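Local atomic coordinates of EtuB protein (PDB entry 3IO0), a protein that probably forms part of the protein shell of a bacterial microcompartment associated with ethanol utilisation, assembling as a trimer of chains with tandem shell domains. Residues 39-53 against 75-89. Residues are numbered along the deposited sequence; the frame is centred on the assembly and turned at random.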
ATOM      1  N   SER A  39      13.200  27.496  -3.277  1.00 59.31           N
ATOM      2  CA  SER A  39      13.408  27.037  -1.924  1.00 58.15           C
ATOM      3  C   SER A  39      12.167  26.330  -1.407  1.00 57.01           C
ATOM      4  O   SER A  39      11.042  26.690  -1.734  1.00 56.90           O
ATOM      5  CB  SER A  39      13.891  28.153  -1.004  1.00 58.20           C
ATOM      6  OG  SER A  39      12.958  29.202  -0.966  1.00 59.82           O
ATOM      7  N   ILE A  40      12.404  25.321  -0.584  1.00 55.70           N
ATOM      8  CA  ILE A  40      11.444  24.276  -0.310  1.00 54.44           C
ATOM      9  C   ILE A  40      11.256  24.115   1.192  1.00 53.49           C
ATOM     10  O   ILE A  40      12.208  24.225   1.973  1.00 53.39           O
ATOM     11  CB  ILE A  40      11.902  22.953  -1.056  1.00 54.75           C
ATOM     12  CG1 ILE A  40      11.314  22.912  -2.456  1.00 55.42           C
ATOM     13  CG2 ILE A  40      11.544  21.663  -0.357  1.00 54.66           C
ATOM     14  CD1 ILE A  40      10.040  23.709  -2.600  1.00 56.30           C
ATOM     15  N   GLY A  41      10.010  23.900   1.590  1.00 52.31           N
ATOM     16  CA  GLY A  41       9.695  23.530   2.959  1.00 51.20           C
ATOM     17  C   GLY A  41       8.967  22.200   2.936  1.00 50.56           C
ATOM     18  O   GLY A  41       8.040  22.009   2.143  1.00 50.71           O
ATOM     19  N   ILE A  42       9.385  21.273   3.793  1.00 49.50           N
ATOM     20  CA  ILE A  42       8.829  19.926   3.784  1.00 48.35           C
ATOM     21  C   ILE A  42       8.210  19.552   5.122  1.00 47.99           C
ATOM     22  O   ILE A  42       8.799  19.777   6.176  1.00 47.74           O
ATOM     23  CB  ILE A  42       9.906  18.876   3.418  1.00 48.32           C
ATOM     24  CG1 ILE A  42      10.456  19.137   2.013  1.00 47.30           C
ATOM     25  CG2 ILE A  42       9.343  17.448   3.548  1.00 48.08           C
ATOM     26  CD1 ILE A  42      11.812  18.531   1.751  1.00 45.65           C
ATOM     27  N   ILE A  43       7.007  18.991   5.067  1.00 47.59           N
ATOM     28  CA  ILE A  43       6.433  18.286   6.208  1.00 46.98           C
ATOM     29  C   ILE A  43       6.233  16.859   5.741  1.00 46.82           C
ATOM     30  O   ILE A  43       5.517  16.617   4.772  1.00 46.76           O
ATOM     31  CB  ILE A  43       5.093  18.901   6.698  1.00 46.79           C
ATOM     32  CG1 ILE A  43       5.250  20.390   7.018  1.00 46.56           C
ATOM     33  CG2 ILE A  43       4.592  18.171   7.926  1.00 46.12           C
ATOM     34  CD1 ILE A  43       6.160  20.680   8.204  1.00 47.84           C
ATOM     35  N   SER A  44       6.895  15.927   6.416  1.00 46.62           N
ATOM     36  CA  SER A  44       6.856  14.521   6.045  1.00 46.85           C
ATOM     37  C   SER A  44       6.604  13.694   7.297  1.00 46.54           C
ATOM     38  O   SER A  44       7.240  13.939   8.319  1.00 46.97           O
ATOM     39  CB  SER A  44       8.187  14.118   5.398  1.00 46.94           C
ATOM     40  OG  SER A  44       8.099  12.848   4.761  1.00 48.41           O
ATOM     41  N   ALA A  45       5.690  12.727   7.234  1.00 45.89           N
ATOM     42  CA  ALA A  45       5.378  11.906   8.409  1.00 45.50           C
ATOM     43  C   ALA A  45       4.979  10.479   8.086  1.00 45.51           C
ATOM     44  O   ALA A  45       4.467  10.190   6.992  1.00 45.72           O
ATOM     45  CB  ALA A  45       4.299  12.548   9.238  1.00 45.43           C
ATOM     46  N   ARG A  46       5.198   9.595   9.055  1.00 45.02           N
ATOM     47  CA  ARG A  46       4.850   8.197   8.893  1.00 44.66           C
ATOM     48  C   ARG A  46       3.384   7.992   9.208  1.00 44.64           C
ATOM     49  O   ARG A  46       2.717   7.207   8.544  1.00 44.67           O
ATOM     50  CB  ARG A  46       5.704   7.305   9.797  1.00 44.69           C
ATOM     51  CG  ARG A  46       7.220   7.425   9.578  1.00 44.21           C
ATOM     52  CD  ARG A  46       7.669   6.900   8.221  1.00 43.10           C
ATOM     53  NE  ARG A  46       7.130   5.569   7.928  1.00 41.53           N
ATOM     54  CZ  ARG A  46       7.517   4.440   8.511  1.00 39.68           C
ATOM     55  NH1 ARG A  46       8.457   4.451   9.446  1.00 39.24           N
ATOM     56  NH2 ARG A  46       6.950   3.296   8.159  1.00 38.99           N
ATOM     57  N   VAL A  47       2.877   8.704  10.213  1.00 44.68           N
ATOM     58  CA  VAL A  47       1.503   8.473  10.676  1.00 44.47           C
ATOM     59  C   VAL A  47       0.571   9.682  10.521  1.00 44.65           C
ATOM     60  O   VAL A  47       0.779  10.735  11.127  1.00 44.26           O
ATOM     61  CB  VAL A  47       1.460   7.912  12.137  1.00 44.41           C
ATOM     62  CG1 VAL A  47       0.016   7.761  12.630  1.00 44.01           C
ATOM     63  CG2 VAL A  47       2.201   6.581  12.226  1.00 43.17           C
ATOM     64  N   GLY A  48      -0.464   9.498   9.702  1.00 45.01           N
ATOM     65  CA  GLY A  48      -1.531  10.489   9.543  1.00 45.45           C
ATOM     66  C   GLY A  48      -1.313  11.366   8.329  1.00 45.58           C
ATOM     67  O   GLY A  48      -0.270  11.289   7.681  1.00 45.51           O
ATOM     68  N   ALA A  49      -2.310  12.198   8.025  1.00 45.76           N
ATOM     69  CA  ALA A  49      -2.234  13.132   6.905  1.00 45.70           C
ATOM     70  C   ALA A  49      -3.125  14.357   7.100  1.00 45.91           C
ATOM     71  O   ALA A  49      -2.643  15.482   6.927  1.00 45.88           O
ATOM     72  CB  ALA A  49      -2.545  12.437   5.584  1.00 45.85           C
ATOM     73  N   PRO A  50      -4.424  14.158   7.448  1.00 46.00           N
ATOM     74  CA  PRO A  50      -5.260  15.347   7.701  1.00 45.92           C
ATOM     75  C   PRO A  50      -4.714  16.246   8.819  1.00 45.98           C
ATOM     76  O   PRO A  50      -4.737  17.468   8.680  1.00 45.70           O
ATOM     77  CB  PRO A  50      -6.633  14.752   8.058  1.00 45.68           C
ATOM     78  CG  PRO A  50      -6.625  13.401   7.441  1.00 45.47           C
ATOM     79  CD  PRO A  50      -5.212  12.918   7.588  1.00 45.80           C
ATOM     80  N   ALA A  51      -4.199  15.649   9.893  1.00 46.23           N
ATOM     81  CA  ALA A  51      -3.626  16.426  10.993  1.00 46.45           C
ATOM     82  C   ALA A  51      -2.509  17.354  10.512  1.00 46.54           C
ATOM     83  O   ALA A  51      -2.518  18.558  10.799  1.00 46.36           O
ATOM     84  CB  ALA A  51      -3.121  15.506  12.087  1.00 46.69           C
ATOM     85  N   GLN A  52      -1.555  16.790   9.770  1.00 46.60           N
ATOM     86  CA  GLN A  52      -0.429  17.563   9.267  1.00 46.82           C
ATOM     87  C   GLN A  52      -0.917  18.578   8.252  1.00 46.96           C
ATOM     88  O   GLN A  52      -0.441  19.706   8.222  1.00 46.99           O
ATOM     89  CB  GLN A  52       0.638  16.658   8.649  1.00 46.91           C
ATOM     90  CG  GLN A  52       1.492  15.889   9.654  1.00 47.24           C
ATOM     91  CD  GLN A  52       0.892  14.549  10.063  1.00 48.06           C
ATOM     92  OE1 GLN A  52      -0.283  14.280   9.838  1.00 48.80           O
ATOM     93  NE2 GLN A  52       1.710  13.703  10.668  1.00 48.56           N
ATOM     94  N   MET A  53      -1.879  18.174   7.424  1.00 47.23           N
ATOM     95  CA  MET A  53      -2.488  19.079   6.450  1.00 47.29           C
ATOM     96  C   MET A  53      -3.102  20.275   7.177  1.00 47.17           C
ATOM     97  O   MET A  53      -2.889  21.413   6.765  1.00 47.18           O
ATOM     98  CB  MET A  53      -3.527  18.356   5.579  1.00 47.23           C
ATOM     99  CG  MET A  53      -2.952  17.255   4.692  1.00 47.40           C
ATOM    100  SD  MET A  53      -4.011  16.743   3.309  1.00 47.81           S
ATOM    101  CE  MET A  53      -5.054  15.553   4.116  1.00 49.18           C
ATOM    102  N   ASP A  75       1.118   4.262   4.778  1.00 50.08           N
ATOM    103  CA  ASP A  75       2.088   4.091   5.805  1.00 50.56           C
ATOM    104  C   ASP A  75       1.292   3.742   7.049  1.00 50.80           C
ATOM    105  O   ASP A  75       0.398   2.877   6.987  1.00 51.16           O
ATOM    106  CB  ASP A  75       2.847   5.393   5.978  1.00 50.19           C
ATOM    107  CG  ASP A  75       4.216   5.175   6.542  1.00 51.18           C
ATOM    108  OD1 ASP A  75       4.415   4.175   7.275  1.00 53.47           O
ATOM    109  OD2 ASP A  75       5.101   5.996   6.253  1.00 51.90           O
ATOM    110  N   THR A  76       1.656   4.370   8.169  1.00 50.49           N
ATOM    111  CA  THR A  76       0.749   4.609   9.281  1.00 50.22           C
ATOM    112  C   THR A  76       0.503   3.522  10.311  1.00 50.54           C
ATOM    113  O   THR A  76      -0.534   3.567  10.929  1.00 51.43           O
ATOM    114  CB  THR A  76      -0.665   4.997   8.765  1.00 50.22           C
ATOM    115  OG1 THR A  76      -1.303   5.872   9.695  1.00 50.23           O
ATOM    116  CG2 THR A  76      -1.530   3.776   8.599  1.00 48.73           C
ATOM    117  N   LYS A  77       1.381   2.568  10.578  1.00 50.56           N
ATOM    118  CA  LYS A  77       2.730   2.478  10.150  1.00 50.37           C
ATOM    119  C   LYS A  77       3.014   0.989  10.403  1.00 50.68           C
ATOM    120  O   LYS A  77       3.716   0.666  11.354  1.00 50.83           O
ATOM    121  CB  LYS A  77       3.554   3.358  11.088  1.00 50.09           C
ATOM    122  CG  LYS A  77       5.015   3.435  10.813  1.00 49.60           C
ATOM    123  CD  LYS A  77       5.806   3.260  12.105  1.00 48.47           C
ATOM    124  CE  LYS A  77       6.095   4.563  12.835  1.00 46.98           C
ATOM    125  NZ  LYS A  77       7.228   4.381  13.809  1.00 44.59           N
ATOM    126  N   GLY A  78       2.361   0.061   9.690  1.00 50.66           N
ATOM    127  CA  GLY A  78       1.041   0.230   9.053  1.00 50.64           C
ATOM    128  C   GLY A  78       0.080  -0.747   9.724  1.00 50.10           C
ATOM    129  O   GLY A  78       0.465  -1.349  10.692  1.00 50.48           O
ATOM    130  N   GLY A  79      -1.175  -0.896   9.289  1.00 50.23           N
ATOM    131  CA  GLY A  79      -1.897   0.019   8.370  1.00 49.64           C
ATOM    132  C   GLY A  79      -2.468   1.002   9.348  1.00 48.80           C
ATOM    133  O   GLY A  79      -1.801   1.258  10.329  1.00 48.61           O
ATOM    134  N   ALA A  80      -3.667   1.553   9.148  1.00 48.35           N
ATOM    135  CA  ALA A  80      -4.532   1.354   7.992  1.00 47.64           C
ATOM    136  C   ALA A  80      -4.717   2.632   7.133  1.00 47.18           C
ATOM    137  O   ALA A  80      -5.509   2.620   6.189  1.00 47.07           O
ATOM    138  CB  ALA A  80      -5.895   0.851   8.468  1.00 47.57           C
ATOM    139  N   GLY A  81      -3.999   3.716   7.459  1.00 46.59           N
ATOM    140  CA  GLY A  81      -4.133   5.016   6.783  1.00 45.94           C
ATOM    141  C   GLY A  81      -2.932   5.482   5.970  1.00 45.95           C
ATOM    142  O   GLY A  81      -2.112   4.678   5.506  1.00 46.02           O
ATOM    143  N   HIS A  82      -2.857   6.791   5.768  1.00 45.81           N
ATOM    144  CA  HIS A  82      -1.704   7.460   5.156  1.00 45.86           C
ATOM    145  C   HIS A  82      -0.811   7.969   6.326  1.00 46.28           C
ATOM    146  O   HIS A  82      -1.314   8.034   7.449  1.00 46.79           O
ATOM    147  CB  HIS A  82      -2.244   8.616   4.329  1.00 45.72           C
ATOM    148  CG  HIS A  82      -3.300   8.224   3.333  1.00 45.86           C
ATOM    149  ND1 HIS A  82      -4.642   8.463   3.537  1.00 46.41           N
ATOM    150  CD2 HIS A  82      -3.208   7.650   2.107  1.00 45.80           C
ATOM    151  CE1 HIS A  82      -5.332   8.046   2.488  1.00 45.63           C
ATOM    152  NE2 HIS A  82      -4.484   7.546   1.607  1.00 45.21           N
ATOM    153  N   GLY A  83       0.458   8.373   6.166  1.00 46.17           N
ATOM    154  CA  GLY A  83       1.161   8.713   4.948  1.00 46.04           C
ATOM    155  C   GLY A  83       1.051  10.206   4.652  1.00 46.08           C
ATOM    156  O   GLY A  83       0.037  10.638   4.093  1.00 46.91           O
ATOM    157  N   ILE A  84       2.042  11.027   4.996  1.00 45.28           N
ATOM    158  CA  ILE A  84       1.948  12.424   4.516  1.00 44.88           C
ATOM    159  C   ILE A  84       3.242  13.065   3.992  1.00 44.78           C
ATOM    160  O   ILE A  84       4.295  12.962   4.624  1.00 45.26           O
ATOM    161  CB  ILE A  84       1.168  13.353   5.485  1.00 44.72           C
ATOM    162  CG1 ILE A  84       0.958  14.735   4.873  1.00 45.21           C
ATOM    163  CG2 ILE A  84       1.859  13.480   6.793  1.00 44.66           C
ATOM    164  CD1 ILE A  84      -0.062  14.789   3.754  1.00 45.09           C
ATOM    165  N   PHE A  85       3.148  13.716   2.833  1.00 44.32           N
ATOM    166  CA  PHE A  85       4.294  14.387   2.226  1.00 44.09           C
ATOM    167  C   PHE A  85       3.883  15.709   1.588  1.00 44.27           C
ATOM    168  O   PHE A  85       3.270  15.740   0.516  1.00 44.08           O
ATOM    169  CB  PHE A  85       4.971  13.479   1.208  1.00 43.97           C
ATOM    170  CG  PHE A  85       6.148  14.104   0.504  1.00 43.78           C
ATOM    171  CD1 PHE A  85       7.317  14.407   1.197  1.00 43.66           C
ATOM    172  CD2 PHE A  85       6.101  14.353  -0.866  1.00 43.12           C
ATOM    173  CE1 PHE A  85       8.422  14.973   0.539  1.00 43.01           C
ATOM    174  CE2 PHE A  85       7.185  14.919  -1.526  1.00 43.22           C
ATOM    175  CZ  PHE A  85       8.355  15.226  -0.819  1.00 43.27           C
ATOM    176  N   ILE A  86       4.227  16.798   2.272  1.00 44.38           N
ATOM    177  CA  ILE A  86       3.827  18.142   1.879  1.00 44.16           C
ATOM    178  C   ILE A  86       5.067  18.954   1.565  1.00 44.59           C
ATOM    179  O   ILE A  86       5.997  19.014   2.377  1.00 44.77           O
ATOM    180  CB  ILE A  86       3.032  18.828   2.999  1.00 43.75           C
ATOM    181  CG1 ILE A  86       1.716  18.091   3.230  1.00 43.71           C
ATOM    182  CG2 ILE A  86       2.764  20.276   2.658  1.00 43.13           C
ATOM    183  CD1 ILE A  86       1.044  18.419   4.546  1.00 44.42           C
ATOM    184  N   VAL A  87       5.087  19.555   0.375  1.00 44.83           N
ATOM    185  CA  VAL A  87       6.172  20.444  -0.021  1.00 45.31           C
ATOM    186  C   VAL A  87       5.612  21.820  -0.330  1.00 45.83           C
ATOM    187  O   VAL A  87       4.739  21.966  -1.183  1.00 46.02           O
ATOM    188  CB  VAL A  87       6.999  19.894  -1.218  1.00 45.21           C
ATOM    189  CG1 VAL A  87       8.071  20.871  -1.634  1.00 44.59           C
ATOM    190  CG2 VAL A  87       7.654  18.585  -0.846  1.00 45.34           C
ATOM    191  N   LEU A  88       6.119  22.815   0.393  1.00 46.41           N
ATOM    192  CA  LEU A  88       5.781  24.210   0.182  1.00 46.92           C
ATOM    193  C   LEU A  88       6.931  24.899  -0.537  1.00 47.90           C
ATOM    194  O   LEU A  88       8.096  24.612  -0.249  1.00 48.34           O
ATOM    195  CB  LEU A  88       5.551  24.895   1.525  1.00 46.53           C
ATOM    196  CG  LEU A  88       4.532  24.290   2.484  1.00 45.69           C
ATOM    197  CD1 LEU A  88       4.492  25.073   3.785  1.00 43.83           C
ATOM    198  CD2 LEU A  88       3.167  24.259   1.823  1.00 45.65           C
ATOM    199  N   LYS A  89       6.608  25.799  -1.465  1.00 48.93           N
ATOM    200  CA  LYS A  89       7.623  26.553  -2.202  1.00 50.03           C
ATOM    201  C   LYS A  89       7.600  28.048  -1.891  1.00 51.14           C
ATOM    202  O   LYS A  89       6.542  28.629  -1.611  1.00 51.51           O
ATOM    203  CB  LYS A  89       7.497  26.316  -3.706  1.00 49.78           C
ATOM    204  CG  LYS A  89       6.176  26.738  -4.326  1.00 49.93           C
ATOM    205  CD  LYS A  89       6.207  26.536  -5.840  1.00 50.13           C
ATOM    206  CE  LYS A  89       4.898  26.936  -6.495  1.00 49.97           C
ATOM    207  NZ  LYS A  89       4.794  26.311  -7.832  1.00 50.13           N
TER
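Strands 39-45 and 84-89 run antiparallel, their axes 4.5 Å apart at closest, joined by reciprocal backbone hydrogen bonds in the pairs Gly41-Leu88, Ile43-Ile86 and Ala45-Ile84. They are adjacent strands in the antiparallel sheet of the first of two tandem, circularly permuted bacterial microcompartment (BMC) domains. On the sheet face carrying Ile43 and Ala45, Ile84 packs against Ala49, Gln52 and Met53 at the start of helix 50-61. With CG1 anti to the backbone N (chi1 -173°) and chi2 at 73°, its CD1 lies 3.9 Å from Met53 CG, while its CG2 sits 3.6 Å from both Ala45 CB and Gln52 CD. The Gln52 side chain runs antiparallel alongside Ile84, and its NE2 donates to Val47 O. On the other face, Ile42 CG2 meets Phe85 CE1 obliquely; this face packs against a second subunit, where Ser44 OG accepts a hydrogen bond from Gly155 N of that subunit. Beyond the strands, Gly48 N and Thr76 OG1 both donate to His82 O. Lys77 CG lies over one face of the Arg46 guanidinium, toward its rim. Arg46 grips Asp75 in a side-on salt bridge, NH2 to OD1 and NE to the syn lone pair of OD2 at 2.7 Å, and Asp75 OD2 also accepts a hydrogen bond from Asn187 ND2 of the second subunit.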